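Mec-8 protein (Caenorhabditis elegans, PDB 6DG0) probably binds RNA, this chain being its C-terminal RNA recognition motif domain, crystallised here with a short DNA strand. Local coordinates at residues D18-V23 against L33-K38; V46-L51 against T55-S60. The protein carries 2 engineered substitutions. One frame throughout, in Å; residues are numbered along the deposited sequence.

In the fold
The domain has the βαββαβ order of an RNA recognition motif, with both helices packed on one side of a four-stranded antiparallel sheet. After strand 4-11, contact 1 closes the first loop: helix 17-24 is followed by a short connection and by edge strand 30-37, on which it lies. The chain then returns through strand 42-48, and contact 2 closes the tighter turn from that strand into helix 51-61. The two contacts run in series, neither nested nor crossed, with centres about 15 Å apart. Strands 30-37 and 42-48 are sheet neighbours, and the packing of Leu33 CD1 on Val46 CG2 at 3.8 Å joins both contacts in one core.

Contact 1 (D18-V23 against L33-K38); sequences DTLRGV and LRLHNK. With nucleotides of chain D.
The His36 ring carries the deoxyribose of DA4 of chain D on one face: C4' stands 3.7 Å above the ring plane, over its centre, with its hydrogen directed at the ring, a sugar CH-pi contact. Beyond the opposite face lies Lys38 N, offset toward the rim. The Arg34 guanidinium meets DC5 of chain D in two ways, with O2 over one face, 3.3 Å from NE, and O4' at an edge in the guanidinium plane. Arg34 NH2 comes to 3.3 Å from C1' of DC5 of chain D, and bends at chi2 and chi3 bring the guanidinium to the nucleotide. The Arg21 guanidinium takes the Asp18 carboxylate at its edge in plane, a salt bridge one turn apart on the helix.

The strand's other side packs on helix 17-24. Leu33 sends CD1 against Leu20 CG at 3.6 Å, the two side chains crossing at about a right angle. Leu20 holds CG opposite its backbone N (chi1 -163°), and its CD2 continues to Leu35 CD1 at 4.2 Å. The side-chain packing is thus apolar, with the Arg21 backbone also against Leu33; the axes of helix 18-23 and strand 33-37 approach to 9.4 Å, their directions 136° apart.

Alternation along strand 30-37 sends Leu33 and Leu35 to the helix and Arg34 and His36 to the nucleic acid, the two-faced sheet of an RNA recognition motif. Backbone hydrogen bonds of Arg34 with Phe45 and of His36 with Val43 join this edge strand to strand 42-48, whose Ala44 meets Leu20 and whose Ala42 touches Leu35.

Contact 2 (V46-L51 against T55-S60); sequences VEYSDL and TQAMIS
Tyr48 lays the hydroxyl end of its ring against Ala57, whose CB lies 3.5 Å from Tyr48 CZ and equally near the phenolic oxygen. The methyl approaches the ring obliquely. With CG opposite the carbonyl carbon (chi1 -76°), the ring leaves the last residue of strand 42-48 toward the helix, and its OH passes on to a hydrogen bond with the backbone oxygen of Phe24. An alanine in place of Tyr48 would probably open a gap beside the Ala57 methyl and leave the Phe24 carbonyl without this hydroxyl partner.

The second meeting point is the first turn of helix 51-61. Thr55 N donates to Leu51 O over 2.8 Å, almost straight at 168°. Thr55 OG1, beside its own backbone N at chi1 -61°, is turned back toward the same carbonyl, 3.1 Å from Leu51 O; whether its proton goes there is unsettled, since OG1 also shares a hydrogen bond with Tyr78 OH. Leu51 CD1 reaches back alongside this group, 3.8 Å from Thr55 OG1, so the hydroxyl has a hydrocarbon branch beside it. Just before the helix, Asp50 is the N-cap, its OD1 accepting from Lys53 N. Further along the helix, Ser60 OG donates to Gln56 O at 2.9 Å; Ser60 N reaches that oxygen from the opposite face of the carbonyl plane, giving it two donors.

The chemistry is accordingly divided: apolar packing plus a hydrogen bond to the Phe24 carbonyl, at the end of helix 17-24, set the Tyr48 ring between the two helices, whereas the Thr55 N to Leu51 O bond and the Asp50 cap shape the helix start. Thr55 OG1 also links this third-strand-to-second-helix connection of the RNA recognition motif to Tyr78 on strand 75-78, at the sheet's far edge.

Contact 1 (D18-V23 against L33-K38)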
ATOM      1  N   ASP A  18      -3.265  -2.554 -11.126  1.00 31.45           N
ATOM      2  CA  ASP A  18      -4.159  -3.696 -10.961  1.00 30.38           C
ATOM      3  C   ASP A  18      -3.504  -4.818 -10.163  1.00 25.26           C
ATOM      4  O   ASP A  18      -4.148  -5.449  -9.326  1.00 26.15           O
ATOM      5  CB  ASP A  18      -4.607  -4.235 -12.322  1.00 29.40           C
ATOM      6  CG  ASP A  18      -5.718  -3.412 -12.941  1.00 39.10           C
ATOM      7  OD1 ASP A  18      -6.440  -2.720 -12.192  1.00 43.21           O
ATOM      8  OD2 ASP A  18      -5.872  -3.462 -14.179  1.00 43.65           O
ATOM      9  N   THR A  19      -2.224  -5.057 -10.430  1.00 21.50           N
ATOM     10  CA  THR A  19      -1.466  -6.075  -9.709  1.00 23.43           C
ATOM     11  C   THR A  19      -1.417  -5.756  -8.226  1.00 25.51           C
ATOM     12  O   THR A  19      -1.675  -6.616  -7.383  1.00 23.25           O
ATOM     13  CB  THR A  19      -0.024  -6.189 -10.237  1.00 25.63           C
ATOM     14  OG1 THR A  19      -0.044  -6.526 -11.628  1.00 22.69           O
ATOM     15  CG2 THR A  19       0.753  -7.245  -9.465  1.00 21.84           C
ATOM     16  N   LEU A  20      -1.088  -4.508  -7.920  1.00 26.27           N
ATOM     17  CA  LEU A  20      -0.969  -4.058  -6.543  1.00 25.38           C
ATOM     18  C   LEU A  20      -2.326  -4.065  -5.851  1.00 24.14           C
ATOM     19  O   LEU A  20      -2.426  -4.369  -4.662  1.00 28.09           O
ATOM     20  CB  LEU A  20      -0.357  -2.661  -6.491  1.00 27.44           C
ATOM     21  CG  LEU A  20       0.185  -2.245  -5.126  1.00 36.78           C
ATOM     22  CD1 LEU A  20       1.226  -3.244  -4.646  1.00 34.50           C
ATOM     23  CD2 LEU A  20       0.770  -0.852  -5.208  1.00 33.64           C
ATOM     24  N   ARG A  21      -3.363  -3.709  -6.603  1.00 25.64           N
ATOM     25  CA  ARG A  21      -4.729  -3.745  -6.098  1.00 27.68           C
ATOM     26  C   ARG A  21      -5.114  -5.163  -5.691  1.00 24.58           C
ATOM     27  O   ARG A  21      -5.726  -5.365  -4.647  1.00 27.66           O
ATOM     28  CB  ARG A  21      -5.704  -3.196  -7.141  1.00 27.03           C
ATOM     29  CG  ARG A  21      -7.157  -3.167  -6.690  1.00 32.77           C
ATOM     30  CD  ARG A  21      -8.046  -2.475  -7.713  1.00 35.03           C
ATOM     31  NE  ARG A  21      -7.630  -1.091  -7.936  1.00 36.41           N
ATOM     32  CZ  ARG A  21      -6.985  -0.657  -9.014  1.00 40.36           C
ATOM     33  NH1 ARG A  21      -6.673  -1.497  -9.991  1.00 42.73           N
ATOM     34  NH2 ARG A  21      -6.653   0.622  -9.111  1.00 36.99           N
ATOM     35  N   GLY A  22      -4.743  -6.140  -6.512  1.00 25.13           N
ATOM     36  CA  GLY A  22      -4.987  -7.537  -6.198  1.00 22.94           C
ATOM     37  C   GLY A  22      -4.380  -7.972  -4.874  1.00 24.68           C
ATOM     38  O   GLY A  22      -4.920  -8.842  -4.191  1.00 21.59           O
ATOM     39  N   VAL A  23      -3.250  -7.372  -4.513  1.00 28.19           N
ATOM     40  CA  VAL A  23      -2.589  -7.678  -3.248  1.00 24.91           C
ATOM     41  C   VAL A  23      -3.368  -7.175  -2.035  1.00 26.95           C
ATOM     42  O   VAL A  23      -3.612  -7.921  -1.086  1.00 27.11           O
ATOM     43  CB  VAL A  23      -1.171  -7.063  -3.200  1.00 23.60           C
ATOM     44  CG1 VAL A  23      -0.549  -7.240  -1.820  1.00 24.69           C
ATOM     45  CG2 VAL A  23      -0.286  -7.668  -4.274  1.00 24.63           C
ATOM     46  N   LEU A  33      -6.509   2.835  -3.862  1.00 28.51           N
ATOM     47  CA  LEU A  33      -5.052   2.808  -3.950  1.00 29.17           C
ATOM     48  C   LEU A  33      -4.519   3.866  -4.923  1.00 27.66           C
ATOM     49  O   LEU A  33      -5.135   4.139  -5.951  1.00 35.37           O
ATOM     50  CB  LEU A  33      -4.588   1.405  -4.370  1.00 32.77           C
ATOM     51  CG  LEU A  33      -3.134   1.131  -4.762  1.00 32.03           C
ATOM     52  CD1 LEU A  33      -2.773  -0.289  -4.373  1.00 32.04           C
ATOM     53  CD2 LEU A  33      -2.899   1.339  -6.253  1.00 33.71           C
ATOM     54  N   ARG A  34      -3.376   4.459  -4.590  1.00 28.34           N
ATOM     55  CA  ARG A  34      -2.694   5.369  -5.506  1.00 35.77           C
ATOM     56  C   ARG A  34      -1.226   5.009  -5.658  1.00 31.26           C
ATOM     57  O   ARG A  34      -0.503   4.857  -4.669  1.00 27.08           O
ATOM     58  CB  ARG A  34      -2.821   6.829  -5.054  1.00 30.18           C
ATOM     59  CG  ARG A  34      -4.190   7.430  -5.314  1.00 38.63           C
ATOM     60  CD  ARG A  34      -4.658   8.354  -4.204  1.00 47.49           C
ATOM     61  NE  ARG A  34      -4.535   9.761  -4.587  1.00 59.84           N
ATOM     62  CZ  ARG A  34      -5.510  10.467  -5.157  1.00 61.15           C
ATOM     63  NH1 ARG A  34      -6.674   9.891  -5.425  1.00 59.52           N
ATOM     64  NH2 ARG A  34      -5.319  11.743  -5.475  1.00 56.85           N
ATOM     65  N   LEU A  35      -0.801   4.888  -6.912  1.00 30.69           N
ATOM     66  CA  LEU A  35       0.548   4.466  -7.253  1.00 31.47           C
ATOM     67  C   LEU A  35       1.325   5.651  -7.821  1.00 42.08           C
ATOM     68  O   LEU A  35       0.965   6.215  -8.859  1.00 47.79           O
ATOM     69  CB  LEU A  35       0.518   3.311  -8.253  1.00 37.35           C
ATOM     70  CG  LEU A  35       1.852   2.693  -8.671  1.00 46.00           C
ATOM     71  CD1 LEU A  35       2.613   2.194  -7.459  1.00 39.96           C
ATOM     72  CD2 LEU A  35       1.622   1.569  -9.667  1.00 28.78           C
ATOM     73  N   HIS A  36       2.400   6.022  -7.140  1.00 42.56           N
ATOM     74  CA  HIS A  36       3.141   7.226  -7.473  1.00 46.15           C
ATOM     75  C   HIS A  36       4.596   6.927  -7.766  1.00 52.30           C
ATOM     76  O   HIS A  36       5.243   6.147  -7.062  1.00 46.37           O
ATOM     77  CB  HIS A  36       3.047   8.239  -6.339  1.00 41.21           C
ATOM     78  CG  HIS A  36       4.066   9.333  -6.425  1.00 52.83           C
ATOM     79  ND1 HIS A  36       5.204   9.346  -5.641  1.00 54.73           N
ATOM     80  CD2 HIS A  36       4.133  10.435  -7.201  1.00 58.05           C
ATOM     81  CE1 HIS A  36       5.917  10.422  -5.928  1.00 56.05           C
ATOM     82  NE2 HIS A  36       5.291  11.099  -6.873  1.00 61.10           N
ATOM     83  N   ASN A  37       5.103   7.546  -8.825  1.00 65.21           N
ATOM     84  CA  ASN A  37       6.493   7.372  -9.198  1.00 67.36           C
ATOM     85  C   ASN A  37       7.185   8.720  -9.323  1.00 72.54           C
ATOM     86  O   ASN A  37       6.580   9.716  -9.705  1.00 72.09           O
ATOM     87  CB  ASN A  37       6.604   6.590 -10.508  1.00 64.23           C
ATOM     88  CG  ASN A  37       7.999   6.067 -10.744  1.00 70.63           C
ATOM     89  OD1 ASN A  37       8.860   6.191  -9.878  1.00 74.27           O
ATOM     90  ND2 ASN A  37       8.224   5.447 -11.898  1.00 74.13           N
ATOM     91  N   LYS A  38       8.473   8.720  -9.013  1.00 74.22           N
ATOM     92  CA  LYS A  38       9.299   9.918  -9.040  1.00 73.44           C
ATOM     93  C   LYS A  38      10.522   9.758  -9.934  1.00 76.48           C
ATOM     94  O   LYS A  38      10.410   9.727 -11.156  1.00 81.35           O
ATOM     95  CB  LYS A  38       9.724  10.289  -7.619  1.00 73.47           C
TER
ATOM     96  P    DC D   5       1.541  14.930  -6.112  1.00 54.51           P
ATOM     97  OP1  DC D   5       1.872  14.886  -7.555  1.00 54.56           O
ATOM     98  OP2  DC D   5       2.040  16.048  -5.280  1.00 47.84           O
ATOM     99  O5'  DC D   5      -0.049  14.869  -5.944  1.00 50.94           O
ATOM    100  C5'  DC D   5      -0.786  13.852  -6.606  1.00 45.11           C
ATOM    101  C4'  DC D   5      -2.175  13.701  -6.006  1.00 43.60           C
ATOM    102  O4'  DC D   5      -2.067  13.209  -4.652  1.00 46.13           O
ATOM    103  C3'  DC D   5      -3.009  14.985  -5.916  1.00 47.54           C
ATOM    104  O3'  DC D   5      -4.122  14.889  -6.802  1.00 58.42           O
ATOM    105  C2'  DC D   5      -3.459  15.062  -4.446  1.00 46.15           C
ATOM    106  C1'  DC D   5      -3.184  13.655  -3.938  1.00 41.16           C
ATOM    107  N1   DC D   5      -2.891  13.584  -2.479  1.00 40.27           N
ATOM    108  C2   DC D   5      -3.666  12.752  -1.668  1.00 36.14           C
ATOM    109  O2   DC D   5      -4.571  12.086  -2.184  1.00 43.49           O
ATOM    110  N3   DC D   5      -3.398  12.690  -0.341  1.00 34.93           N
ATOM    111  C4   DC D   5      -2.414  13.425   0.174  1.00 35.32           C
ATOM    112  N4   DC D   5      -2.189  13.332   1.489  1.00 36.70           N
ATOM    113  C5   DC D   5      -1.614  14.285  -0.635  1.00 31.25           C
ATOM    114  C6   DC D   5      -1.886  14.336  -1.945  1.00 36.48           C
ATOM    115  P    DA D   4       5.372  13.498  -0.677  1.00 38.59           P
ATOM    116  OP1  DA D   4       6.763  13.744  -1.117  1.00 36.26           O
ATOM    117  OP2  DA D   4       4.744  14.396   0.318  1.00 33.40           O
ATOM    118  O5'  DA D   4       4.413  13.460  -1.956  1.00 31.06           O
ATOM    119  C5'  DA D   4       4.657  12.542  -3.017  1.00 32.87           C
ATOM    120  C4'  DA D   4       3.393  12.321  -3.835  1.00 39.64           C
ATOM    121  O4'  DA D   4       2.511  11.415  -3.122  1.00 38.94           O
ATOM    122  C3'  DA D   4       2.578  13.584  -4.109  1.00 42.93           C
ATOM    123  O3'  DA D   4       2.046  13.563  -5.429  1.00 48.48           O
ATOM    124  C2'  DA D   4       1.474  13.525  -3.056  1.00 43.33           C
ATOM    125  C1'  DA D   4       1.257  12.026  -2.902  1.00 36.80           C
ATOM    126  N9   DA D   4       0.800  11.650  -1.567  1.00 33.38           N
ATOM    127  C8   DA D   4       1.395  11.968  -0.378  1.00 33.13           C
ATOM    128  N7   DA D   4       0.764  11.502   0.673  1.00 33.39           N
ATOM    129  C5   DA D   4      -0.324  10.832   0.138  1.00 33.59           C
ATOM    130  C6   DA D   4      -1.383  10.117   0.731  1.00 27.43           C
ATOM    131  N6   DA D   4      -1.514   9.957   2.053  1.00 25.60           N
ATOM    132  N1   DA D   4      -2.305   9.571  -0.087  1.00 29.33           N
ATOM    133  C2   DA D   4      -2.171   9.732  -1.409  1.00 30.98           C
ATOM    134  N3   DA D   4      -1.222  10.381  -2.083  1.00 32.07           N
ATOM    135  C4   DA D   4      -0.320  10.914  -1.243  1.00 32.44           C
TER

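Contact 2 (V46-L51 against T55-S60)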
ATOM      1  N   VAL A  46      -2.245   3.228   0.160  1.00 30.80           N
ATOM      2  CA  VAL A  46      -3.414   2.353   0.155  1.00 26.29           C
ATOM      3  C   VAL A  46      -4.359   2.681   1.305  1.00 26.55           C
ATOM      4  O   VAL A  46      -3.965   2.659   2.471  1.00 28.08           O
ATOM      5  CB  VAL A  46      -3.005   0.871   0.245  1.00 25.16           C
ATOM      6  CG1 VAL A  46      -4.215  -0.023   0.024  1.00 24.90           C
ATOM      7  CG2 VAL A  46      -1.924   0.564  -0.774  1.00 27.39           C
ATOM      8  N   GLU A  47      -5.611   2.978   0.969  1.00 29.65           N
ATOM      9  CA  GLU A  47      -6.594   3.387   1.965  1.00 27.91           C
ATOM     10  C   GLU A  47      -7.539   2.259   2.379  1.00 29.38           C
ATOM     11  O   GLU A  47      -8.016   1.495   1.541  1.00 30.01           O
ATOM     12  CB  GLU A  47      -7.413   4.565   1.442  1.00 23.47           C
ATOM     13  CG  GLU A  47      -8.311   5.185   2.489  1.00 29.82           C
ATOM     14  CD  GLU A  47      -9.190   6.282   1.927  1.00 37.54           C
ATOM     15  OE1 GLU A  47      -9.975   5.995   1.000  1.00 37.41           O
ATOM     16  OE2 GLU A  47      -9.094   7.430   2.411  1.00 38.27           O
ATOM     17  N   TYR A  48      -7.800   2.164   3.679  1.00 28.10           N
ATOM     18  CA  TYR A  48      -8.791   1.227   4.203  1.00 29.65           C
ATOM     19  C   TYR A  48      -9.917   1.952   4.945  1.00 28.98           C
ATOM     20  O   TYR A  48      -9.762   3.104   5.346  1.00 32.23           O
ATOM     21  CB  TYR A  48      -8.117   0.199   5.109  1.00 26.17           C
ATOM     22  CG  TYR A  48      -7.369  -0.863   4.336  1.00 30.03           C
ATOM     23  CD1 TYR A  48      -6.053  -0.663   3.933  1.00 26.50           C
ATOM     24  CD2 TYR A  48      -7.980  -2.065   4.005  1.00 31.14           C
ATOM     25  CE1 TYR A  48      -5.370  -1.635   3.219  1.00 27.28           C
ATOM     26  CE2 TYR A  48      -7.309  -3.040   3.295  1.00 29.49           C
ATOM     27  CZ  TYR A  48      -6.003  -2.820   2.905  1.00 27.31           C
ATOM     28  OH  TYR A  48      -5.334  -3.791   2.198  1.00 29.89           O
ATOM     29  N   SER A  49     -11.044   1.266   5.134  1.00 31.70           N
ATOM     30  CA  SER A  49     -12.254   1.896   5.663  1.00 28.99           C
ATOM     31  C   SER A  49     -12.091   2.437   7.084  1.00 32.96           C
ATOM     32  O   SER A  49     -12.737   3.415   7.457  1.00 35.53           O
ATOM     33  CB  SER A  49     -13.420   0.905   5.622  1.00 23.34           C
ATOM     34  OG  SER A  49     -13.158  -0.231   6.427  1.00 33.30           O
ATOM     35  N   ASP A  50     -11.224   1.808   7.869  1.00 32.09           N
ATOM     36  CA  ASP A  50     -10.923   2.291   9.213  1.00 30.71           C
ATOM     37  C   ASP A  50      -9.519   1.859   9.634  1.00 33.82           C
ATOM     38  O   ASP A  50      -8.863   1.091   8.928  1.00 33.43           O
ATOM     39  CB  ASP A  50     -11.980   1.806  10.221  1.00 27.86           C
ATOM     40  CG  ASP A  50     -12.043   0.288  10.342  1.00 34.71           C
ATOM     41  OD1 ASP A  50     -10.997  -0.356  10.578  1.00 35.16           O
ATOM     42  OD2 ASP A  50     -13.154  -0.266  10.207  1.00 38.15           O
ATOM     43  N   LEU A  51      -9.063   2.369  10.774  1.00 32.10           N
ATOM     44  CA  LEU A  51      -7.726   2.066  11.280  1.00 32.54           C
ATOM     45  C   LEU A  51      -7.483   0.576  11.502  1.00 29.58           C
ATOM     46  O   LEU A  51      -6.435   0.053  11.127  1.00 27.84           O
ATOM     47  CB  LEU A  51      -7.472   2.817  12.588  1.00 28.48           C
ATOM     48  CG  LEU A  51      -6.085   2.584  13.193  1.00 34.31           C
ATOM     49  CD1 LEU A  51      -4.999   3.002  12.217  1.00 30.24           C
ATOM     50  CD2 LEU A  51      -5.941   3.318  14.517  1.00 36.89           C
ATOM     51  N   THR A  55      -4.431  -1.532   9.951  1.00 32.00           N
ATOM     52  CA  THR A  55      -3.440  -2.175  10.806  1.00 28.76           C
ATOM     53  C   THR A  55      -3.376  -3.667  10.503  1.00 31.89           C
ATOM     54  O   THR A  55      -2.297  -4.242  10.369  1.00 28.29           O
ATOM     55  CB  THR A  55      -3.761  -1.967  12.298  1.00 28.63           C
ATOM     56  OG1 THR A  55      -3.759  -0.567  12.597  1.00 26.29           O
ATOM     57  CG2 THR A  55      -2.725  -2.656  13.170  1.00 29.09           C
ATOM     58  N   GLN A  56      -4.552  -4.275  10.384  1.00 31.74           N
ATOM     59  CA  GLN A  56      -4.681  -5.702  10.106  1.00 31.36           C
ATOM     60  C   GLN A  56      -3.992  -6.076   8.798  1.00 28.45           C
ATOM     61  O   GLN A  56      -3.300  -7.091   8.714  1.00 28.43           O
ATOM     62  CB  GLN A  56      -6.162  -6.081  10.057  1.00 30.21           C
ATOM     63  CG  GLN A  56      -6.466  -7.517   9.683  1.00 34.84           C
ATOM     64  CD  GLN A  56      -7.960  -7.775   9.639  1.00 34.93           C
ATOM     65  OE1 GLN A  56      -8.714  -7.226  10.442  1.00 35.57           O
ATOM     66  NE2 GLN A  56      -8.394  -8.614   8.705  1.00 33.12           N
ATOM     67  N   ALA A  57      -4.185  -5.242   7.782  1.00 28.81           N
ATOM     68  CA  ALA A  57      -3.576  -5.453   6.475  1.00 27.31           C
ATOM     69  C   ALA A  57      -2.075  -5.161   6.463  1.00 26.07           C
ATOM     70  O   ALA A  57      -1.316  -5.849   5.782  1.00 23.08           O
ATOM     71  CB  ALA A  57      -4.279  -4.602   5.426  1.00 25.81           C
ATOM     72  N   MET A  58      -1.647  -4.152   7.219  1.00 28.36           N
ATOM     73  CA  MET A  58      -0.232  -3.788   7.253  1.00 29.41           C
ATOM     74  C   MET A  58       0.603  -4.907   7.867  1.00 25.56           C
ATOM     75  O   MET A  58       1.645  -5.283   7.328  1.00 24.61           O
ATOM     76  CB  MET A  58      -0.018  -2.489   8.031  1.00 20.67           C
ATOM     77  CG  MET A  58       1.453  -2.129   8.204  1.00 28.17           C
ATOM     78  SD  MET A  58       1.733  -0.526   8.972  1.00 33.49           S
ATOM     79  CE  MET A  58       1.090  -0.842  10.610  1.00 34.05           C
ATOM     80  N   ILE A  59       0.146  -5.419   9.004  1.00 24.71           N
ATOM     81  CA  ILE A  59       0.804  -6.534   9.679  1.00 25.15           C
ATOM     82  C   ILE A  59       0.873  -7.766   8.776  1.00 27.39           C
ATOM     83  O   ILE A  59       1.911  -8.423   8.682  1.00 23.52           O
ATOM     84  CB  ILE A  59       0.091  -6.894  11.007  1.00 25.32           C
ATOM     85  CG1 ILE A  59       0.613  -6.022  12.154  1.00 31.32           C
ATOM     86  CG2 ILE A  59       0.388  -8.326  11.403  1.00 27.92           C
ATOM     87  CD1 ILE A  59       0.295  -4.545  12.054  1.00 32.73           C
ATOM     88  N   SER A  60      -0.234  -8.060   8.101  1.00 26.28           N
ATOM     89  CA  SER A  60      -0.334  -9.249   7.258  1.00 28.71           C
ATOM     90  C   SER A  60       0.530  -9.184   5.998  1.00 24.62           C
ATOM     91  O   SER A  60       1.094 -10.193   5.577  1.00 25.31           O
ATOM     92  CB  SER A  60      -1.791  -9.483   6.861  1.00 20.88           C
ATOM     93  OG  SER A  60      -2.588  -9.794   7.988  1.00 21.47           O
TER